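1-deoxy-D-xylulose 5-phosphate reductoisomerase (PDB 1R0K) catalyses the NADPH-dependent rearrangement and reduction of 1-deoxy-D-xylulose 5-phosphate to 2-C-methyl-D-erythritol 4-phosphate, a step of isoprenoid biosynthesis that requires a divalent metal ion. Local coordinates at residues B[46-49]-B[50-53]; B[239-242]-B[243-247]; B[347-350]-B[351-355]. One frame throughout, in Å; residues are numbered along the deposited sequence.

Interaction 1: residues B[46-49]-B[50-53]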
loop_
_atom_site.group_PDB
_atom_site.type_symbol
_atom_site.label_atom_id
_atom_site.label_comp_id
_atom_site.label_asym_id
_atom_site.label_seq_id
_atom_site.Cartn_x
_atom_site.Cartn_y
_atom_site.Cartn_z
ATOM N N ALA B 46 -2.575 10.288 -37.102
ATOM C CA ALA B 46 -3.700 10.053 -37.998
ATOM C C ALA B 46 -4.335 8.678 -37.837
ATOM O O ALA B 46 -5.556 8.563 -37.757
ATOM C CB ALA B 46 -3.262 10.258 -39.446
ATOM N N ASP B 47 -3.511 7.637 -37.801
ATOM C CA ASP B 47 -4.035 6.287 -37.644
ATOM C C ASP B 47 -4.827 6.156 -36.351
ATOM O O ASP B 47 -5.941 5.637 -36.351
ATOM C CB ASP B 47 -2.903 5.264 -37.666
ATOM C CG ASP B 47 -2.342 5.059 -39.055
ATOM O OD1 ASP B 47 -3.151 4.968 -40.009
ATOM O OD2 ASP B 47 -1.100 4.980 -39.190
ATOM N N ALA B 48 -4.252 6.636 -35.254
ATOM C CA ALA B 48 -4.917 6.580 -33.954
ATOM C C ALA B 48 -6.233 7.349 -33.988
ATOM O O ALA B 48 -7.256 6.880 -33.482
ATOM C CB ALA B 48 -4.009 7.158 -32.878
ATOM N N ALA B 49 -6.202 8.534 -34.587
ATOM C CA ALA B 49 -7.391 9.371 -34.683
ATOM C C ALA B 49 -8.503 8.662 -35.448
ATOM O O ALA B 49 -9.660 8.652 -35.021
ATOM C CB ALA B 49 -7.041 10.689 -35.367
ATOM N N LYS B 50 -8.149 8.068 -36.583
ATOM C CA LYS B 50 -9.128 7.366 -37.400
ATOM C C LYS B 50 -9.667 6.119 -36.704
ATOM O O LYS B 50 -10.856 5.824 -36.787
ATOM C CB LYS B 50 -8.517 7.004 -38.759
ATOM C CG LYS B 50 -8.261 8.223 -39.635
ATOM C CD LYS B 50 -7.807 7.851 -41.035
ATOM C CE LYS B 50 -6.412 7.273 -41.041
ATOM N NZ LYS B 50 -5.982 6.997 -42.438
ATOM N N ARG B 51 -8.793 5.394 -36.014
ATOM C CA ARG B 51 -9.205 4.188 -35.303
ATOM C C ARG B 51 -10.238 4.513 -34.234
ATOM O O ARG B 51 -11.290 3.876 -34.158
ATOM C CB ARG B 51 -8.020 3.523 -34.612
ATOM C CG ARG B 51 -6.963 2.965 -35.521
ATOM C CD ARG B 51 -6.142 1.944 -34.760
ATOM N NE ARG B 51 -5.562 2.490 -33.537
ATOM C CZ ARG B 51 -4.422 3.173 -33.492
ATOM N NH1 ARG B 51 -3.966 3.635 -32.333
ATOM N NH2 ARG B 51 -3.730 3.384 -34.606
ATOM N N THR B 52 -9.920 5.502 -33.403
ATOM C CA THR B 52 -10.795 5.910 -32.308
ATOM C C THR B 52 -11.907 6.859 -32.724
ATOM O O THR B 52 -12.675 7.323 -31.881
ATOM C CB THR B 52 -9.988 6.584 -31.191
ATOM O OG1 THR B 52 -9.392 7.787 -31.692
ATOM C CG2 THR B 52 -8.891 5.644 -30.695
ATOM N N ASN B 53 -11.993 7.146 -34.019
ATOM C CA ASN B 53 -13.026 8.041 -34.525
ATOM C C ASN B 53 -12.963 9.355 -33.747
ATOM O O ASN B 53 -13.990 9.903 -33.343
ATOM C CB ASN B 53 -14.404 7.396 -34.347
ATOM C CG ASN B 53 -15.505 8.160 -35.054
ATOM O OD1 ASN B 53 -16.689 7.938 -34.799
ATOM N ND2 ASN B 53 -15.124 9.060 -35.953
#
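Thr52 and Ala48 meet where helix 42-51 runs out, in the beta-alpha-beta unit of the Rossmann-type NADPH domain formed with strands 31-38 and 56-59. Ala48 O takes two bonds from Thr52, one from the backbone N at 3.0 Å and one from OG1 at 2.9 Å, arriving from opposite faces of the carbonyl plane. With chi1 at 63°, OG1 sits between the backbone N and the carbonyl carbon, turned back over the last turn. A valine in its place would probably leave Ala48 O with the backbone bond alone and nothing to tie the side chain's rotation to the helix end. Asn53 then takes a positive phi and closes the helix in a Schellman motif.

Lys50 runs its aliphatic chain past Ala46 O, CG coming within 3.3 Å, and bends at chi3; NZ bonds to Ala71 O and stays 4.2 Å from Asp47 OD1, beyond a salt bridge. Arg51 also bends at chi3 (-56°), folding back over the preceding turn, while its NE forms a salt bridge with Glu25 on helix 15-25. One face of the Arg51 guanidinium lies over Ala48 CA, and Arg51 NH1 rests 3.6 Å from Ala48 CB.

Interaction 2: residues B[239-242]-B[243-247]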
loop_
_atom_site.group_PDB
_atom_site.type_symbol
_atom_site.label_atom_id
_atom_site.label_comp_id
_atom_site.label_asym_id
_atom_site.label_seq_id
_atom_site.Cartn_x
_atom_site.Cartn_y
_atom_site.Cartn_z
ATOM N N LEU B 239 14.817 6.942 -0.979
ATOM C CA LEU B 239 15.374 5.651 -0.605
ATOM C C LEU B 239 15.835 4.918 -1.854
ATOM O O LEU B 239 15.037 4.664 -2.758
ATOM C CB LEU B 239 14.319 4.812 0.139
ATOM C CG LEU B 239 14.682 3.367 0.517
ATOM C CD1 LEU B 239 15.815 3.350 1.532
ATOM C CD2 LEU B 239 13.458 2.659 1.087
ATOM N N VAL B 240 17.125 4.592 -1.915
ATOM C CA VAL B 240 17.653 3.873 -3.067
ATOM C C VAL B 240 17.213 2.416 -2.960
ATOM O O VAL B 240 17.398 1.766 -1.934
ATOM C CB VAL B 240 19.194 3.971 -3.142
ATOM C CG1 VAL B 240 19.718 3.102 -4.276
ATOM C CG2 VAL B 240 19.603 5.434 -3.372
ATOM N N HIS B 241 16.611 1.930 -4.037
ATOM C CA HIS B 241 16.074 0.578 -4.125
ATOM C C HIS B 241 16.320 0.156 -5.576
ATOM O O HIS B 241 15.516 0.432 -6.462
ATOM C CB HIS B 241 14.575 0.650 -3.768
ATOM C CG HIS B 241 13.790 -0.573 -4.123
ATOM N ND1 HIS B 241 14.194 -1.846 -3.784
ATOM C CD2 HIS B 241 12.613 -0.711 -4.776
ATOM C CE1 HIS B 241 13.297 -2.717 -4.216
ATOM N NE2 HIS B 241 12.328 -2.053 -4.822
ATOM N N PRO B 242 17.454 -0.520 -5.833
ATOM C CA PRO B 242 17.839 -0.975 -7.175
ATOM C C PRO B 242 16.764 -1.632 -8.042
ATOM O O PRO B 242 16.573 -1.242 -9.193
ATOM C CB PRO B 242 19.011 -1.913 -6.897
ATOM C CG PRO B 242 19.639 -1.304 -5.667
ATOM C CD PRO B 242 18.413 -1.006 -4.824
ATOM N N GLN B 243 16.066 -2.624 -7.497
ATOM C CA GLN B 243 15.039 -3.341 -8.259
ATOM C C GLN B 243 13.895 -2.468 -8.767
ATOM O O GLN B 243 13.244 -2.802 -9.757
ATOM C CB GLN B 243 14.455 -4.482 -7.421
ATOM C CG GLN B 243 15.429 -5.609 -7.070
ATOM C CD GLN B 243 16.455 -5.205 -6.030
ATOM O OE1 GLN B 243 16.219 -4.307 -5.223
ATOM N NE2 GLN B 243 17.589 -5.887 -6.026
ATOM N N SER B 244 13.635 -1.359 -8.081
ATOM C CA SER B 244 12.557 -0.456 -8.477
ATOM C C SER B 244 11.207 -1.157 -8.604
ATOM O O SER B 244 10.422 -0.834 -9.501
ATOM C CB SER B 244 12.892 0.232 -9.809
ATOM O OG SER B 244 14.036 1.057 -9.687
ATOM N N VAL B 245 10.936 -2.122 -7.728
ATOM C CA VAL B 245 9.653 -2.821 -7.769
ATOM C C VAL B 245 8.708 -2.112 -6.813
ATOM O O VAL B 245 7.507 -2.023 -7.068
ATOM C CB VAL B 245 9.788 -4.320 -7.404
ATOM C CG1 VAL B 245 10.320 -5.083 -8.609
ATOM C CG2 VAL B 245 10.718 -4.500 -6.223
ATOM N N ILE B 246 9.247 -1.614 -5.703
ATOM C CA ILE B 246 8.431 -0.823 -4.788
ATOM C C ILE B 246 8.580 0.548 -5.439
ATOM O O ILE B 246 9.688 1.098 -5.517
ATOM C CB ILE B 246 8.996 -0.800 -3.350
ATOM C CG1 ILE B 246 8.843 -2.189 -2.723
ATOM C CG2 ILE B 246 8.267 0.258 -2.522
ATOM C CD1 ILE B 246 9.278 -2.280 -1.274
ATOM N N HIS B 247 7.469 1.078 -5.930
ATOM C CA HIS B 247 7.472 2.342 -6.652
ATOM C C HIS B 247 7.455 3.620 -5.811
ATOM O O HIS B 247 7.686 4.703 -6.343
ATOM C CB HIS B 247 6.332 2.310 -7.671
ATOM C CG HIS B 247 6.469 1.198 -8.668
ATOM N ND1 HIS B 247 5.397 0.448 -9.105
ATOM C CD2 HIS B 247 7.561 0.694 -9.293
ATOM C CE1 HIS B 247 5.824 -0.474 -9.951
ATOM N NE2 HIS B 247 7.132 -0.347 -10.082
HETATM O O HOH W 1 13.626 2.295 -6.998
#
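The imidazole of His241 reaches across the turn to the backbone beyond it: Ile246 N donates to His241 NE2 at 3.2 Å, almost straight at 174° and close to the ring plane. NE2 is therefore the acceptor here. Val245 CG2 comes to the edge of the same ring, in plane and 3.2 Å from His241 NE2, whereas Ser244 N lies over one face, offset toward the rim. Holding CG anti to the backbone N (chi1 166°) sends the ring forward over the turn.

Beneath the ring the main chain makes a type I beta turn from His241 to Ser244. Its closing bond, Ser244 N to His241 O, is 3.1 Å long and bent, with the donor well above the carbonyl plane. A water bridges the same turn, donating to His241 O at 2.7 Å and hydrogen-bonding to Ser244 OG at 3.0 Å. Gln243 bends at chi2 (72°), which brings OE1 back to 3.5 Å from His241 CE1, its amide plane inclined to the ring.

Farther out, Asp296 fixes both side chains: its O bonds to His241 ND1 and its N to Gln243 OE1. Phe297 stacks with the His241 ring, and Ile246 O accepts from Thr174 OG1. The stretch thus links strand 236-240 to strand 246-252 in the four-stranded mixed sheet, and its Ser244 side chain touches that of Ser176, a predicted substrate-binding residue, so the turn borders the probable 1-deoxy-D-xylulose 5-phosphate site.

Interaction 3: residues B[347-350]-B[351-355]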
loop_
_atom_site.group_PDB
_atom_site.type_symbol
_atom_site.label_atom_id
_atom_site.label_comp_id
_atom_site.label_asym_id
_atom_site.label_seq_id
_atom_site.Cartn_x
_atom_site.Cartn_y
_atom_site.Cartn_z
ATOM N N ALA B 347 26.002 19.211 -12.634
ATOM C CA ALA B 347 25.456 19.719 -11.380
ATOM C C ALA B 347 26.151 21.011 -10.961
ATOM O O ALA B 347 25.551 21.852 -10.292
ATOM C CB ALA B 347 25.591 18.668 -10.272
ATOM N N LYS B 348 27.417 21.170 -11.333
ATOM C CA LYS B 348 28.132 22.392 -10.971
ATOM C C LYS B 348 27.562 23.588 -11.720
ATOM O O LYS B 348 27.350 24.646 -11.136
ATOM C CB LYS B 348 29.632 22.249 -11.253
ATOM C CG LYS B 348 30.318 21.285 -10.297
ATOM C CD LYS B 348 31.822 21.216 -10.518
ATOM C CE LYS B 348 32.455 20.216 -9.554
ATOM N NZ LYS B 348 33.940 20.155 -9.688
ATOM N N ILE B 349 27.307 23.420 -13.013
ATOM C CA ILE B 349 26.741 24.502 -13.807
ATOM C C ILE B 349 25.361 24.843 -13.259
ATOM O O ILE B 349 24.998 26.017 -13.152
ATOM C CB ILE B 349 26.603 24.107 -15.299
ATOM C CG1 ILE B 349 27.990 23.904 -15.925
ATOM C CG2 ILE B 349 25.827 25.176 -16.055
ATOM C CD1 ILE B 349 28.872 25.122 -15.899
ATOM N N VAL B 350 24.589 23.817 -12.908
ATOM C CA VAL B 350 23.253 24.058 -12.375
ATOM C C VAL B 350 23.362 24.867 -11.087
ATOM O O VAL B 350 22.651 25.855 -10.907
ATOM C CB VAL B 350 22.501 22.731 -12.105
ATOM C CG1 VAL B 350 21.189 23.007 -11.384
ATOM C CG2 VAL B 350 22.219 22.024 -13.430
ATOM N N GLU B 351 24.268 24.458 -10.206
ATOM C CA GLU B 351 24.468 25.153 -8.937
ATOM C C GLU B 351 24.851 26.616 -9.157
ATOM O O GLU B 351 24.277 27.518 -8.537
ATOM C CB GLU B 351 25.565 24.464 -8.124
ATOM C CG GLU B 351 25.572 24.854 -6.655
ATOM C CD GLU B 351 26.801 24.356 -5.918
ATOM O OE1 GLU B 351 27.278 23.245 -6.233
ATOM O OE2 GLU B 351 27.284 25.070 -5.014
ATOM N N LYS B 352 25.832 26.848 -10.027
ATOM C CA LYS B 352 26.291 28.204 -10.324
ATOM C C LYS B 352 25.155 29.072 -10.846
ATOM O O LYS B 352 25.000 30.222 -10.433
ATOM C CB LYS B 352 27.425 28.178 -11.352
ATOM C CG LYS B 352 28.755 27.685 -10.804
ATOM C CD LYS B 352 29.829 27.693 -11.884
ATOM C CE LYS B 352 31.174 27.226 -11.352
ATOM N NZ LYS B 352 31.692 28.114 -10.268
ATOM N N THR B 353 24.361 28.520 -11.759
ATOM C CA THR B 353 23.238 29.259 -12.322
ATOM C C THR B 353 22.235 29.619 -11.218
ATOM O O THR B 353 21.751 30.747 -11.159
ATOM C CB THR B 353 22.529 28.439 -13.420
ATOM O OG1 THR B 353 23.495 28.015 -14.387
ATOM C CG2 THR B 353 21.466 29.284 -14.121
ATOM N N LEU B 354 21.941 28.667 -10.340
ATOM C CA LEU B 354 21.002 28.903 -9.249
ATOM C C LEU B 354 21.461 30.027 -8.330
ATOM O O LEU B 354 20.635 30.720 -7.735
ATOM C CB LEU B 354 20.803 27.631 -8.423
ATOM C CG LEU B 354 19.889 26.555 -9.015
ATOM C CD1 LEU B 354 19.989 25.289 -8.183
ATOM C CD2 LEU B 354 18.449 27.067 -9.049
ATOM N N ASP B 355 22.773 30.205 -8.208
ATOM C CA ASP B 355 23.299 31.264 -7.357
ATOM C C ASP B 355 23.320 32.616 -8.060
ATOM O O ASP B 355 23.059 33.645 -7.444
ATOM C CB ASP B 355 24.722 30.939 -6.887
ATOM C CG ASP B 355 24.770 29.772 -5.923
ATOM O OD1 ASP B 355 23.852 29.645 -5.087
ATOM O OD2 ASP B 355 25.742 28.993 -5.988
HETATM O O HOH W 2 26.345 21.118 -7.445
#
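Thr353 grips Ile349 O twice. Thr353 OG1 donates to Ile349 O at 2.8 Å from well above the carbonyl plane, and Thr353 N donates to it at 2.9 Å from the opposite face. Chi1 of -53° sets OG1 beside the backbone N, back toward the preceding turn. The hydroxyl of this buried residue is thereby satisfied within its own helix, and Ile349 CG2 approaches Thr353 OG1 at 4.0 Å. Other backbone bonds keep the regular i to i+4 spacing, from Glu351 N to Ala347 O, Lys352 N to Lys348 O and Leu354 N to Val350 O.

All of this belongs to one alpha-helix, 345-356, in the helical C-terminal region, where it packs against helices 307-317, 321-337 and 365-385. Thr353 is wedged between two of them, touching Ala328 of helix 321-337 and Ala379 and Leu382 of helix 365-385.

Apolar contact along the helix comes from Val350 and Leu354, which lie side by side and point the same way, Val350 CG1 meeting Leu354 CD1 at 4.1 Å. Both touch Met325 of helix 321-337, while Val350 also meets Leu310 and Leu354 meets Ser314 of helix 307-317. Aliphatic packing on a carbonyl is seen at Lys352, whose CG lies 3.4 Å from Lys348 O.

One link on the exposed side is water-mediated. Chi1 of -163° turns the extended Glu351 chain so that its OE1 shares a water with Ala347 O; the water donates to Glu351 OE1 at 2.6 Å and more weakly to Ala347 O at 3.0 Å.

The three contacts follow one another along the chain without touching. Interaction 2 lies closest to the predicted substrate and metal site: the Ser244 side chain is about 3 Å from that of Ser176 and about 6 Å from that of Glu152, a predicted manganese ligand. Interaction 1 belongs to the cofactor side, the Ala48 side chain being about 6 Å from that of Thr13, predicted to bind NADPH; its centre is about 37 Å from that of interaction 2. Interaction 3 is the remotest from interaction 1, about 45 Å between centres and across the chain's centre, and the Ala347 side chain is about 12 Å from that of Asn217, predicted to bind the substrate. Interactions 2 and 3 have centres about 28 Å apart.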